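Local structure of replicase polyprotein 1a (Avian infectious bronchitis virus, 3LD1) at residues A265-D270 against G281-G286; F261-V266 against N287-Q292; D10-L15 against L76-K81; I5-D10 against F59-V64. The protein is of unknown function but corresponds to a fragment of non-structural protein 2, one of the products encoded in the coronavirus replicase polyprotein. The protein carries 3 engineered substitutions. All coordinates share one frame; numbering follows the deposited sequence.

Contact 1 of 4, residues A265-D270 against G281-G286; sequences AVKIVD and GFEVVG
Lys267 and Glu283 exchange two backbone hydrogen bonds, one for each direction across the antiparallel beta hairpin formed by strands 265-269 and 281-285. Lys267 N meets Glu283 O at 2.8 Å with a distinct bend at the hydrogen (143°), whereas the bond returned from Glu283 N lies in the plane of the Lys267 carbonyl. Towards the turn, Val269 and Gly281 form the next hydrogen-bonded pair, with Val269 N 3.0 Å from Gly281 O.

Side chains separate onto the two faces of the hairpin. On one, Lys267 and Glu283 lie alongside each other and point the same way, yet Lys267 NZ stays 5.9 Å from Glu283 OE2, so the aliphatic parts make the contact and any electrostatic attraction is probably modest. Val269 crosses the end of Glu283 at about a right angle, bringing CG1 to 3.8 Å from Glu283 OE1.

The other face is apolar, with Val266 and Phe282 buried. Strand 258-260 flanks strand 265-269 on its far edge, and His325 meets the ring of Phe282. With its CG1 anti to the carbonyl carbon (chi1 -63°), Val266 turns its other methyl, CG2, to 3.6 Å from Phe282 CD1.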
loop_
_atom_site.group_PDB
_atom_site.type_symbol
_atom_site.label_atom_id
_atom_site.label_comp_id
_atom_site.label_asym_id
_atom_site.label_seq_id
_atom_site.Cartn_x
_atom_site.Cartn_y
_atom_site.Cartn_z
ATOM N N ALA A 265 -2.343 13.707 -13.964
ATOM C CA ALA A 265 -3.627 13.552 -14.570
ATOM C C ALA A 265 -4.355 14.854 -14.516
ATOM O O ALA A 265 -4.382 15.497 -13.440
ATOM C CB ALA A 265 -4.436 12.560 -13.844
ATOM N N VAL A 266 -4.985 15.220 -15.634
ATOM C CA VAL A 266 -5.803 16.400 -15.646
ATOM C C VAL A 266 -7.114 16.015 -16.210
ATOM O O VAL A 266 -7.163 15.131 -17.072
ATOM C CB VAL A 266 -5.233 17.425 -16.623
ATOM C CG1 VAL A 266 -3.834 17.899 -16.186
ATOM C CG2 VAL A 266 -5.254 16.878 -18.129
ATOM N N LYS A 267 -8.171 16.691 -15.796
ATOM C CA LYS A 267 -9.366 16.724 -16.604
ATOM C C LYS A 267 -9.307 17.780 -17.709
ATOM O O LYS A 267 -8.760 18.922 -17.507
ATOM C CB LYS A 267 -10.609 17.028 -15.809
ATOM C CG LYS A 267 -10.472 17.607 -14.468
ATOM C CD LYS A 267 -11.886 17.577 -13.858
ATOM C CE LYS A 267 -12.954 17.934 -14.935
ATOM N NZ LYS A 267 -13.681 16.719 -15.500
ATOM N N ILE A 268 -9.887 17.377 -18.852
ATOM C CA ILE A 268 -10.027 18.193 -20.005
ATOM C C ILE A 268 -11.321 18.955 -19.823
ATOM O O ILE A 268 -12.352 18.365 -19.607
ATOM C CB ILE A 268 -10.183 17.311 -21.247
ATOM C CG1 ILE A 268 -9.043 16.319 -21.391
ATOM C CG2 ILE A 268 -10.272 18.156 -22.505
ATOM C CD1 ILE A 268 -9.630 14.929 -21.753
ATOM N N VAL A 269 -11.302 20.254 -19.968
ATOM C CA VAL A 269 -12.563 20.954 -19.925
ATOM C C VAL A 269 -12.795 21.665 -21.248
ATOM O O VAL A 269 -11.870 22.363 -21.777
ATOM C CB VAL A 269 -12.665 21.936 -18.717
ATOM C CG1 VAL A 269 -11.613 21.638 -17.619
ATOM C CG2 VAL A 269 -12.478 23.290 -19.135
ATOM N N ASP A 270 -14.004 21.454 -21.815
ATOM C CA ASP A 270 -14.346 22.083 -23.058
ATOM C C ASP A 270 -14.646 23.521 -22.756
ATOM O O ASP A 270 -15.156 23.813 -21.730
ATOM C CB ASP A 270 -15.576 21.454 -23.686
ATOM C CG ASP A 270 -15.386 19.978 -24.055
ATOM O OD1 ASP A 270 -16.442 19.367 -24.331
ATOM O OD2 ASP A 270 -14.239 19.438 -24.094
ATOM N N GLY A 281 -8.985 23.137 -22.141
ATOM C CA GLY A 281 -7.865 23.234 -21.229
ATOM C C GLY A 281 -7.732 22.093 -20.244
ATOM O O GLY A 281 -8.485 21.121 -20.263
ATOM N N PHE A 282 -6.756 22.212 -19.364
ATOM C CA PHE A 282 -6.509 21.147 -18.433
ATOM C C PHE A 282 -6.591 21.622 -16.997
ATOM O O PHE A 282 -6.265 22.790 -16.700
ATOM C CB PHE A 282 -5.156 20.543 -18.701
ATOM C CG PHE A 282 -4.854 20.243 -20.184
ATOM C CD1 PHE A 282 -5.528 19.214 -20.880
ATOM C CD2 PHE A 282 -3.871 20.999 -20.882
ATOM C CE1 PHE A 282 -5.190 18.912 -22.188
ATOM C CE2 PHE A 282 -3.544 20.719 -22.202
ATOM C CZ PHE A 282 -4.184 19.649 -22.849
ATOM N N GLU A 283 -7.109 20.726 -16.130
ATOM C CA GLU A 283 -7.145 20.900 -14.635
ATOM C C GLU A 283 -6.547 19.684 -13.933
ATOM O O GLU A 283 -7.200 18.599 -13.932
ATOM C CB GLU A 283 -8.576 21.022 -14.117
ATOM C CG GLU A 283 -9.122 22.424 -13.938
ATOM C CD GLU A 283 -10.666 22.423 -13.729
ATOM O OE1 GLU A 283 -11.367 23.326 -14.252
ATOM O OE2 GLU A 283 -11.194 21.474 -13.098
ATOM N N VAL A 284 -5.365 19.859 -13.326
ATOM C CA VAL A 284 -4.669 18.810 -12.594
ATOM C C VAL A 284 -5.623 18.182 -11.592
ATOM O O VAL A 284 -6.364 18.911 -10.919
ATOM C CB VAL A 284 -3.410 19.390 -11.781
ATOM C CG1 VAL A 284 -2.970 18.501 -10.634
ATOM C CG2 VAL A 284 -2.293 19.523 -12.644
ATOM N N VAL A 285 -5.583 16.850 -11.452
ATOM C CA VAL A 285 -6.280 16.190 -10.335
ATOM C C VAL A 285 -5.306 15.271 -9.564
ATOM O O VAL A 285 -4.450 14.604 -10.195
ATOM C CB VAL A 285 -7.586 15.457 -10.807
ATOM C CG1 VAL A 285 -8.736 16.459 -11.159
ATOM C CG2 VAL A 285 -7.321 14.550 -11.960
ATOM N N GLY A 286 -5.371 15.304 -8.220
ATOM C CA GLY A 286 -4.628 14.400 -7.421
ATOM C C GLY A 286 -3.197 14.827 -7.461
ATOM O O GLY A 286 -2.903 16.020 -7.588
#

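Contact 2 of 4, residues F261-V266 against N287-Q292; sequences FREAAV and NAKGTQ
Ala264 presents its methyl group to that of Ala288, the two CB atoms standing 3.5 Å apart where the loop leading into strand 265-269 passes the linker between strands 281-285 and 291-298. At the neighbouring positions, Glu263 and Lys289 also approach through their first side-chain carbons, with Glu263 CB 4.2 Å from Lys289 CB. Beyond these atoms the two side chains part. Lys289 bends at chi2 (-82°), its end leads away, and its NZ remains 5.1 Å from Glu263 OE1, short of an ion pair.

The direct polar link is a single backbone bond from Lys289 N to Glu263 O, straight but weak at 3.5 Å. Water does much of the remaining bridging. One molecule donates to the carboxylate oxygen OE2 of Glu263 and to Lys289 O, the latter at 2.8 Å. A second donates to Glu263 O, at 3.2 Å; its other leg, to the backbone O of Asn287, is modelled very short and is less certain. Glu263 O is thus shared between a weak amide bond and a water.

Behind this junction lies strand 345-355 of the six-stranded sheet, whose Leu347 touches Ala264 and whose His348 touches Glu263. With a small methyl contact, one long backbone bond and water between the segments, the junction between hairpin and six-stranded sheet has a hydrated, lightly bonded chemistry, and the opposite charges of Glu263 and Lys289 would contribute only a longer-range attraction.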
loop_
_atom_site.group_PDB
_atom_site.type_symbol
_atom_site.label_atom_id
_atom_site.label_comp_id
_atom_site.label_asym_id
_atom_site.label_seq_id
_atom_site.Cartn_x
_atom_site.Cartn_y
_atom_site.Cartn_z
ATOM N N PHE A 261 -0.747 12.362 -18.574
ATOM C CA PHE A 261 0.500 12.796 -19.111
ATOM C C PHE A 261 1.601 12.073 -18.370
ATOM O O PHE A 261 1.322 11.191 -17.569
ATOM C CB PHE A 261 0.554 14.282 -18.902
ATOM C CG PHE A 261 -0.163 15.064 -19.983
ATOM C CD1 PHE A 261 -1.351 15.705 -19.723
ATOM C CD2 PHE A 261 0.350 15.106 -21.299
ATOM C CE1 PHE A 261 -2.032 16.392 -20.743
ATOM C CE2 PHE A 261 -0.315 15.779 -22.287
ATOM C CZ PHE A 261 -1.529 16.410 -22.004
ATOM N N ARG A 262 2.869 12.399 -18.621
ATOM C CA ARG A 262 3.971 11.553 -18.040
ATOM C C ARG A 262 3.738 11.298 -16.571
ATOM O O ARG A 262 3.809 10.198 -16.119
ATOM C CB ARG A 262 5.378 12.169 -18.238
ATOM C CG ARG A 262 6.305 11.432 -19.218
ATOM C CD ARG A 262 6.474 12.183 -20.517
ATOM N NE ARG A 262 7.781 12.858 -20.751
ATOM C CZ ARG A 262 8.122 14.083 -20.321
ATOM N NH1 ARG A 262 7.293 14.811 -19.531
ATOM N NH2 ARG A 262 9.326 14.585 -20.654
ATOM N N GLU A 263 3.391 12.355 -15.863
ATOM C CA GLU A 263 3.503 12.434 -14.428
ATOM C C GLU A 263 2.350 13.098 -13.799
ATOM O O GLU A 263 2.472 13.446 -12.672
ATOM C CB GLU A 263 4.723 13.278 -14.068
ATOM C CG GLU A 263 6.029 12.538 -14.186
ATOM C CD GLU A 263 7.204 13.522 -14.274
ATOM O OE1 GLU A 263 8.281 13.224 -13.648
ATOM O OE2 GLU A 263 7.025 14.600 -14.967
ATOM N N ALA A 264 1.234 13.288 -14.500
ATOM C CA ALA A 264 0.063 13.948 -13.919
ATOM C C ALA A 264 -1.211 13.616 -14.676
ATOM O O ALA A 264 -1.167 13.310 -15.888
ATOM C CB ALA A 264 0.239 15.476 -13.899
ATOM N N ALA A 265 -2.343 13.707 -13.964
ATOM C CA ALA A 265 -3.627 13.552 -14.570
ATOM C C ALA A 265 -4.355 14.854 -14.516
ATOM O O ALA A 265 -4.382 15.497 -13.440
ATOM C CB ALA A 265 -4.436 12.560 -13.844
ATOM N N VAL A 266 -4.985 15.220 -15.634
ATOM C CA VAL A 266 -5.803 16.400 -15.646
ATOM C C VAL A 266 -7.114 16.015 -16.210
ATOM O O VAL A 266 -7.163 15.131 -17.072
ATOM C CB VAL A 266 -5.233 17.425 -16.623
ATOM C CG1 VAL A 266 -3.834 17.899 -16.186
ATOM C CG2 VAL A 266 -5.254 16.878 -18.129
ATOM N N ASN A 287 -2.267 13.903 -7.312
ATOM C CA ASN A 287 -0.901 14.396 -7.158
ATOM C C ASN A 287 -0.173 14.512 -8.487
ATOM O O ASN A 287 -0.113 13.512 -9.267
ATOM C CB ASN A 287 -0.090 13.546 -6.145
ATOM C CG ASN A 287 -0.846 13.282 -4.879
ATOM O OD1 ASN A 287 -1.165 12.132 -4.552
ATOM N ND2 ASN A 287 -1.193 14.345 -4.179
ATOM N N ALA A 288 0.381 15.700 -8.742
ATOM C CA ALA A 288 1.053 16.011 -10.030
ATOM C C ALA A 288 2.484 16.487 -9.782
ATOM O O ALA A 288 2.739 17.197 -8.786
ATOM C CB ALA A 288 0.305 17.082 -10.751
ATOM N N LYS A 289 3.403 16.116 -10.667
ATOM C CA LYS A 289 4.669 16.824 -10.766
ATOM C C LYS A 289 4.565 17.812 -11.923
ATOM O O LYS A 289 3.910 17.556 -12.940
ATOM C CB LYS A 289 5.862 15.894 -11.043
ATOM C CG LYS A 289 5.940 14.567 -10.252
ATOM C CD LYS A 289 6.525 14.758 -8.871
ATOM C CE LYS A 289 6.713 13.451 -8.099
ATOM N NZ LYS A 289 8.011 12.772 -8.582
ATOM N N GLY A 290 5.276 18.914 -11.785
ATOM C CA GLY A 290 5.352 19.934 -12.802
ATOM C C GLY A 290 6.097 21.157 -12.269
ATOM O O GLY A 290 6.779 21.093 -11.243
ATOM N N THR A 291 5.975 22.272 -12.990
ATOM C CA THR A 291 6.716 23.473 -12.695
ATOM C C THR A 291 5.727 24.594 -12.513
ATOM O O THR A 291 4.854 24.809 -13.343
ATOM C CB THR A 291 7.769 23.740 -13.801
ATOM O OG1 THR A 291 8.735 22.662 -13.786
ATOM C CG2 THR A 291 8.552 25.067 -13.541
ATOM N N GLN A 292 5.833 25.271 -11.387
ATOM C CA GLN A 292 5.079 26.494 -11.141
ATOM C C GLN A 292 5.695 27.562 -12.086
ATOM O O GLN A 292 6.904 27.772 -12.066
ATOM C CB GLN A 292 5.276 26.870 -9.670
ATOM C CG GLN A 292 4.633 28.154 -9.224
ATOM C CD GLN A 292 3.100 28.028 -9.222
ATOM O OE1 GLN A 292 2.553 26.950 -8.921
ATOM N NE2 GLN A 292 2.403 29.107 -9.630
HETATM O O HOH W 1 4.823 16.691 -15.404
HETATM O O HOH W 2 2.225 12.662 -9.541
#

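Contact 3 of 4, residues D10-L15 against L76-K81; sequences DIPEQL and LKATSK
Ile11 and Ala78 bring their backbones to a CA-CA distance of 4.2 Å, where the loop entering helix 13-20 passes a type I beta turn spanning Lys77 to Ser80. Each segment introduces a helix: Pro12 occupies the N-cap of helix 13-20, and Lys81 that of helix 82-89. No hydrogen bond crosses between them, and the join is made by apolar groups resting on one another and on backbone carbonyls.

Leu15 and Ala78 make the two largest contributions. With its CG anti to the backbone N (chi1 172°), the Leu15 side chain reaches towards the turn and meets Leu76 tip to tip, CD2 lying 4.1 Å from Leu76 CG. Its other methyl, CD1, faces the carbonyl of Ser80. Leu76 also touches Leu19, one turn further along helix 13-20.

On the Ala78 side, the ring of Pro12 sits against the turn, its CD 3.2 Å from Ala78 O. The methyl of Ala78 packs beside the carboxylate of Asp10, 3.8 Å from OD1, while OD2 of that group has Ser8 as its polar partner.

The turn itself is held from within. Lys77 O receives Ser80 N and Ser80 OG from the same face of its carbonyl plane, the hydroxyl at 2.9 Å, and Leu15 CD2 touches this same oxygen at 3.4 Å.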
loop_
_atom_site.group_PDB
_atom_site.type_symbol
_atom_site.label_atom_id
_atom_site.label_comp_id
_atom_site.label_asym_id
_atom_site.label_seq_id
_atom_site.Cartn_x
_atom_site.Cartn_y
_atom_site.Cartn_z
ATOM N N ASP A 10 12.962 -23.079 18.743
ATOM C CA ASP A 10 12.081 -23.875 17.860
ATOM C C ASP A 10 10.611 -23.916 18.277
ATOM O O ASP A 10 9.847 -24.652 17.638
ATOM C CB ASP A 10 12.578 -25.335 17.759
ATOM C CG ASP A 10 12.664 -26.014 19.140
ATOM O OD1 ASP A 10 12.879 -27.246 19.234
ATOM O OD2 ASP A 10 12.516 -25.272 20.147
ATOM N N ILE A 11 10.193 -23.187 19.330
ATOM C CA ILE A 11 8.789 -23.360 19.746
ATOM C C ILE A 11 7.784 -23.230 18.561
ATOM O O ILE A 11 7.995 -22.393 17.651
ATOM C CB ILE A 11 8.426 -22.426 20.852
ATOM C CG1 ILE A 11 8.806 -20.990 20.488
ATOM C CG2 ILE A 11 9.094 -22.895 22.206
ATOM C CD1 ILE A 11 8.176 -20.032 21.458
ATOM N N PRO A 12 6.720 -24.068 18.535
ATOM C CA PRO A 12 5.775 -23.991 17.380
ATOM C C PRO A 12 5.091 -22.668 17.292
ATOM O O PRO A 12 5.071 -21.928 18.280
ATOM C CB PRO A 12 4.775 -25.151 17.577
ATOM C CG PRO A 12 5.091 -25.811 18.918
ATOM C CD PRO A 12 6.384 -25.127 19.510
ATOM N N GLU A 13 4.588 -22.330 16.095
ATOM C CA GLU A 13 3.990 -21.009 15.829
ATOM C C GLU A 13 2.900 -20.716 16.858
ATOM O O GLU A 13 2.674 -19.566 17.259
ATOM C CB GLU A 13 3.268 -20.973 14.471
ATOM C CG GLU A 13 4.039 -20.985 13.174
ATOM C CD GLU A 13 4.716 -22.325 12.912
ATOM O OE1 GLU A 13 4.525 -23.355 13.630
ATOM O OE2 GLU A 13 5.485 -22.345 11.954
ATOM N N GLN A 14 2.125 -21.713 17.221
ATOM C CA GLN A 14 0.970 -21.375 18.057
ATOM C C GLN A 14 1.397 -20.979 19.436
ATOM O O GLN A 14 0.653 -20.335 20.149
ATOM C CB GLN A 14 0.024 -22.548 18.198
ATOM C CG GLN A 14 0.735 -23.744 18.748
ATOM C CD GLN A 14 0.135 -25.006 18.210
ATOM O OE1 GLN A 14 0.871 -25.983 17.814
ATOM N NE2 GLN A 14 -1.219 -25.016 18.151
ATOM N N LEU A 15 2.599 -21.373 19.805
ATOM C CA LEU A 15 3.008 -21.346 21.195
ATOM C C LEU A 15 3.700 -20.028 21.218
ATOM O O LEU A 15 3.453 -19.165 22.114
ATOM C CB LEU A 15 3.986 -22.476 21.512
ATOM C CG LEU A 15 4.585 -22.350 22.927
ATOM C CD1 LEU A 15 3.474 -22.525 23.995
ATOM C CD2 LEU A 15 5.724 -23.352 23.202
ATOM N N LEU A 76 10.494 -22.674 28.509
ATOM C CA LEU A 76 9.422 -22.924 27.546
ATOM C C LEU A 76 9.964 -23.757 26.368
ATOM O O LEU A 76 10.759 -23.273 25.546
ATOM C CB LEU A 76 8.838 -21.585 27.106
ATOM C CG LEU A 76 7.451 -21.685 26.518
ATOM C CD1 LEU A 76 6.417 -22.115 27.582
ATOM C CD2 LEU A 76 7.046 -20.358 25.870
ATOM N N LYS A 77 9.575 -25.026 26.328
ATOM C CA LYS A 77 10.031 -25.936 25.322
ATOM C C LYS A 77 9.034 -26.087 24.181
ATOM O O LYS A 77 7.880 -25.708 24.328
ATOM C CB LYS A 77 10.241 -27.286 25.979
ATOM C CG LYS A 77 11.320 -27.211 27.105
ATOM C CD LYS A 77 11.860 -28.599 27.578
ATOM C CE LYS A 77 10.704 -29.482 28.173
ATOM N NZ LYS A 77 10.816 -29.680 29.670
ATOM N N ALA A 78 9.485 -26.646 23.058
ATOM C CA ALA A 78 8.665 -26.998 21.900
ATOM C C ALA A 78 7.369 -27.731 22.218
ATOM O O ALA A 78 6.365 -27.592 21.519
ATOM C CB ALA A 78 9.486 -27.827 20.911
ATOM N N THR A 79 7.367 -28.512 23.283
ATOM C CA THR A 79 6.190 -29.318 23.635
ATOM C C THR A 79 5.298 -28.743 24.767
ATOM O O THR A 79 4.248 -29.331 25.105
ATOM C CB THR A 79 6.664 -30.741 23.946
ATOM O OG1 THR A 79 7.918 -30.677 24.639
ATOM C CG2 THR A 79 6.878 -31.511 22.615
ATOM N N SER A 80 5.680 -27.580 25.308
ATOM C CA SER A 80 4.896 -26.918 26.342
ATOM C C SER A 80 3.476 -26.572 25.913
ATOM O O SER A 80 3.256 -26.346 24.715
ATOM C CB SER A 80 5.561 -25.620 26.686
ATOM O OG SER A 80 6.847 -25.903 27.076
ATOM N N LYS A 81 2.546 -26.446 26.871
ATOM C CA LYS A 81 1.131 -26.123 26.614
ATOM C C LYS A 81 0.829 -24.709 27.057
ATOM O O LYS A 81 1.712 -24.033 27.546
ATOM C CB LYS A 81 0.199 -27.063 27.387
ATOM C CG LYS A 81 0.223 -28.502 26.955
ATOM C CD LYS A 81 -0.543 -28.726 25.635
ATOM C CE LYS A 81 0.462 -28.737 24.462
ATOM N NZ LYS A 81 0.700 -30.128 24.034
#

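Contact 4 of 4, residues I5-D10 against F59-V64; sequences ILVSKD and FLLKGV
Ile5, Val7 and Lys9 alternate with Leu60, Lys62 and Val64 in five backbone hydrogen bonds, the pattern of a parallel beta pair at the centre of a four-stranded mixed sheet. Ile5 N begins the series at 2.8 Å from Leu60 O. Ile5 O then accepts Lys62 N, and Lys62 O accepts Val7 N from well above its carbonyl plane. The last bond is the straightest: Lys9 N points at Val64 O at 178° and in the carbonyl plane.

At the start of the pair, Ile5 extends its CD1 to 3.6 Å from Phe59 CD1, an oblique approach to the ring. Around the backbone, each face has its own packing. On one, Leu61 CD2 lies 3.9 Å from both Ile5 CB and Val7 CG1, the side chains crossing at a slant. On the reverse face, Leu6 and Lys62 run alongside each other in the same direction, Leu6 CD2 reaching the aliphatic Lys62 CD at 3.5 Å, before the lysine chain leads its amine away.

Helices cover the face bearing Ile5, Val7 and Leu61. Ile88 and Phe89 of helix 82-89 touch Ile5, while Phe40 and Leu44 of helix 30-46 meet Leu61 and Val7. Strands 74-76 and 50-54 flank the pair on its two outer edges.

Past the end of strand 4-8, Lys9 lays the start of its side chain over the carbonyl that its own N-H binds. With CG anti to the carbonyl carbon (chi1 -77°), Lys9 CG comes to 3.6 Å from Val64 O.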
loop_
_atom_site.group_PDB
_atom_site.type_symbol
_atom_site.label_atom_id
_atom_site.label_comp_id
_atom_site.label_asym_id
_atom_site.label_seq_id
_atom_site.Cartn_x
_atom_site.Cartn_y
_atom_site.Cartn_z
ATOM N N ILE A 5 13.595 -16.201 31.596
ATOM C CA ILE A 5 12.864 -17.335 31.031
ATOM C C ILE A 5 13.570 -17.825 29.750
ATOM O O ILE A 5 13.691 -17.095 28.777
ATOM C CB ILE A 5 11.333 -17.024 30.848
ATOM C CG1 ILE A 5 10.695 -16.755 32.226
ATOM C CG2 ILE A 5 10.591 -18.176 30.091
ATOM C CD1 ILE A 5 10.750 -15.313 32.619
ATOM N N LEU A 6 14.040 -19.066 29.778
ATOM C CA LEU A 6 14.676 -19.621 28.603
ATOM C C LEU A 6 13.670 -20.203 27.575
ATOM O O LEU A 6 13.016 -21.201 27.853
ATOM C CB LEU A 6 15.739 -20.665 28.986
ATOM C CG LEU A 6 16.763 -20.223 30.075
ATOM C CD1 LEU A 6 17.576 -21.495 30.426
ATOM C CD2 LEU A 6 17.672 -18.968 29.674
ATOM N N VAL A 7 13.532 -19.589 26.394
ATOM C CA VAL A 7 12.534 -20.100 25.498
ATOM C C VAL A 7 13.125 -20.635 24.233
ATOM O O VAL A 7 13.790 -19.924 23.470
ATOM C CB VAL A 7 11.250 -19.215 25.323
ATOM C CG1 VAL A 7 11.360 -17.861 26.005
ATOM C CG2 VAL A 7 10.871 -19.131 23.934
ATOM N N SER A 8 12.909 -21.938 24.094
ATOM C CA SER A 8 13.319 -22.699 22.978
ATOM C C SER A 8 13.026 -22.020 21.629
ATOM O O SER A 8 11.883 -21.727 21.278
ATOM C CB SER A 8 12.612 -24.003 23.067
ATOM O OG SER A 8 13.429 -24.922 22.470
ATOM N N LYS A 9 14.099 -21.752 20.908
ATOM C CA LYS A 9 14.071 -21.083 19.617
ATOM C C LYS A 9 13.129 -21.752 18.622
ATOM O O LYS A 9 12.543 -21.046 17.775
ATOM C CB LYS A 9 15.502 -20.976 19.015
ATOM C CG LYS A 9 16.382 -19.876 19.634
ATOM C CD LYS A 9 17.897 -20.092 19.438
ATOM C CE LYS A 9 18.562 -18.807 18.975
ATOM N NZ LYS A 9 19.862 -18.895 19.512
ATOM N N ASP A 10 12.962 -23.079 18.743
ATOM C CA ASP A 10 12.081 -23.875 17.860
ATOM C C ASP A 10 10.611 -23.916 18.277
ATOM O O ASP A 10 9.847 -24.652 17.638
ATOM C CB ASP A 10 12.578 -25.335 17.759
ATOM C CG ASP A 10 12.664 -26.014 19.140
ATOM O OD1 ASP A 10 12.879 -27.246 19.234
ATOM O OD2 ASP A 10 12.516 -25.272 20.147
ATOM N N PHE A 59 9.071 -9.223 31.975
ATOM C CA PHE A 59 9.909 -10.427 32.177
ATOM C C PHE A 59 11.105 -10.284 31.307
ATOM O O PHE A 59 11.138 -9.431 30.390
ATOM C CB PHE A 59 9.229 -11.773 31.871
ATOM C CG PHE A 59 8.022 -12.090 32.754
ATOM C CD1 PHE A 59 8.091 -13.094 33.707
ATOM C CD2 PHE A 59 6.793 -11.416 32.579
ATOM C CE1 PHE A 59 6.957 -13.406 34.492
ATOM C CE2 PHE A 59 5.667 -11.707 33.351
ATOM C CZ PHE A 59 5.738 -12.704 34.310
ATOM N N LEU A 60 12.086 -11.116 31.601
ATOM C CA LEU A 60 13.229 -11.238 30.732
ATOM C C LEU A 60 13.173 -12.622 30.059
ATOM O O LEU A 60 12.912 -13.640 30.762
ATOM C CB LEU A 60 14.509 -11.114 31.547
ATOM C CG LEU A 60 14.610 -10.012 32.617
ATOM C CD1 LEU A 60 16.023 -10.115 33.257
ATOM C CD2 LEU A 60 14.259 -8.566 32.120
ATOM N N LEU A 61 13.435 -12.650 28.735
ATOM C CA LEU A 61 13.507 -13.901 27.957
ATOM C C LEU A 61 14.857 -14.098 27.310
ATOM O O LEU A 61 15.598 -13.171 27.121
ATOM C CB LEU A 61 12.399 -13.994 26.886
ATOM C CG LEU A 61 10.961 -13.571 27.234
ATOM C CD1 LEU A 61 10.164 -13.113 26.034
ATOM C CD2 LEU A 61 10.233 -14.637 27.943
ATOM N N LYS A 62 15.122 -15.332 26.950
ATOM C CA LYS A 62 16.305 -15.731 26.238
ATOM C C LYS A 62 16.044 -16.989 25.351
ATOM O O LYS A 62 15.732 -18.086 25.868
ATOM C CB LYS A 62 17.362 -16.087 27.257
ATOM C CG LYS A 62 18.748 -16.174 26.671
ATOM C CD LYS A 62 19.654 -16.986 27.555
ATOM C CE LYS A 62 21.049 -16.748 27.173
ATOM N NZ LYS A 62 21.438 -15.570 27.978
ATOM N N GLY A 63 16.175 -16.828 24.032
ATOM C CA GLY A 63 15.975 -17.950 23.148
ATOM C C GLY A 63 17.131 -18.905 23.291
ATOM O O GLY A 63 18.295 -18.476 23.349
ATOM N N VAL A 64 16.838 -20.203 23.350
ATOM C CA VAL A 64 17.925 -21.181 23.349
ATOM C C VAL A 64 17.668 -22.372 22.465
ATOM O O VAL A 64 16.566 -22.574 21.941
ATOM C CB VAL A 64 18.216 -21.719 24.745
ATOM C CG1 VAL A 64 18.624 -20.563 25.704
ATOM C CG2 VAL A 64 16.990 -22.557 25.255
#

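The four contacts form two groups on opposite sides of the chain's centre. Contacts 1 and 2 share Ala265 and Val266 and touch through the rings of Phe282 and Phe261; contacts 3 and 4 share Asp10 and are joined where Leu76 pairs with strand 4-8. The centres of contacts 1 and 4 stand about 60 Å apart. In both groups a partly buried strand pair, antiparallel in contact 1 and parallel in contact 4, carries the regular backbone bonding. Its neighbour lies mainly in connecting segments: contact 2 is at the surface and relies on water, whereas contact 3, partly buried and largely apolar, sets the start of helix 13-20 against a beta turn without hydrogen bonds between them.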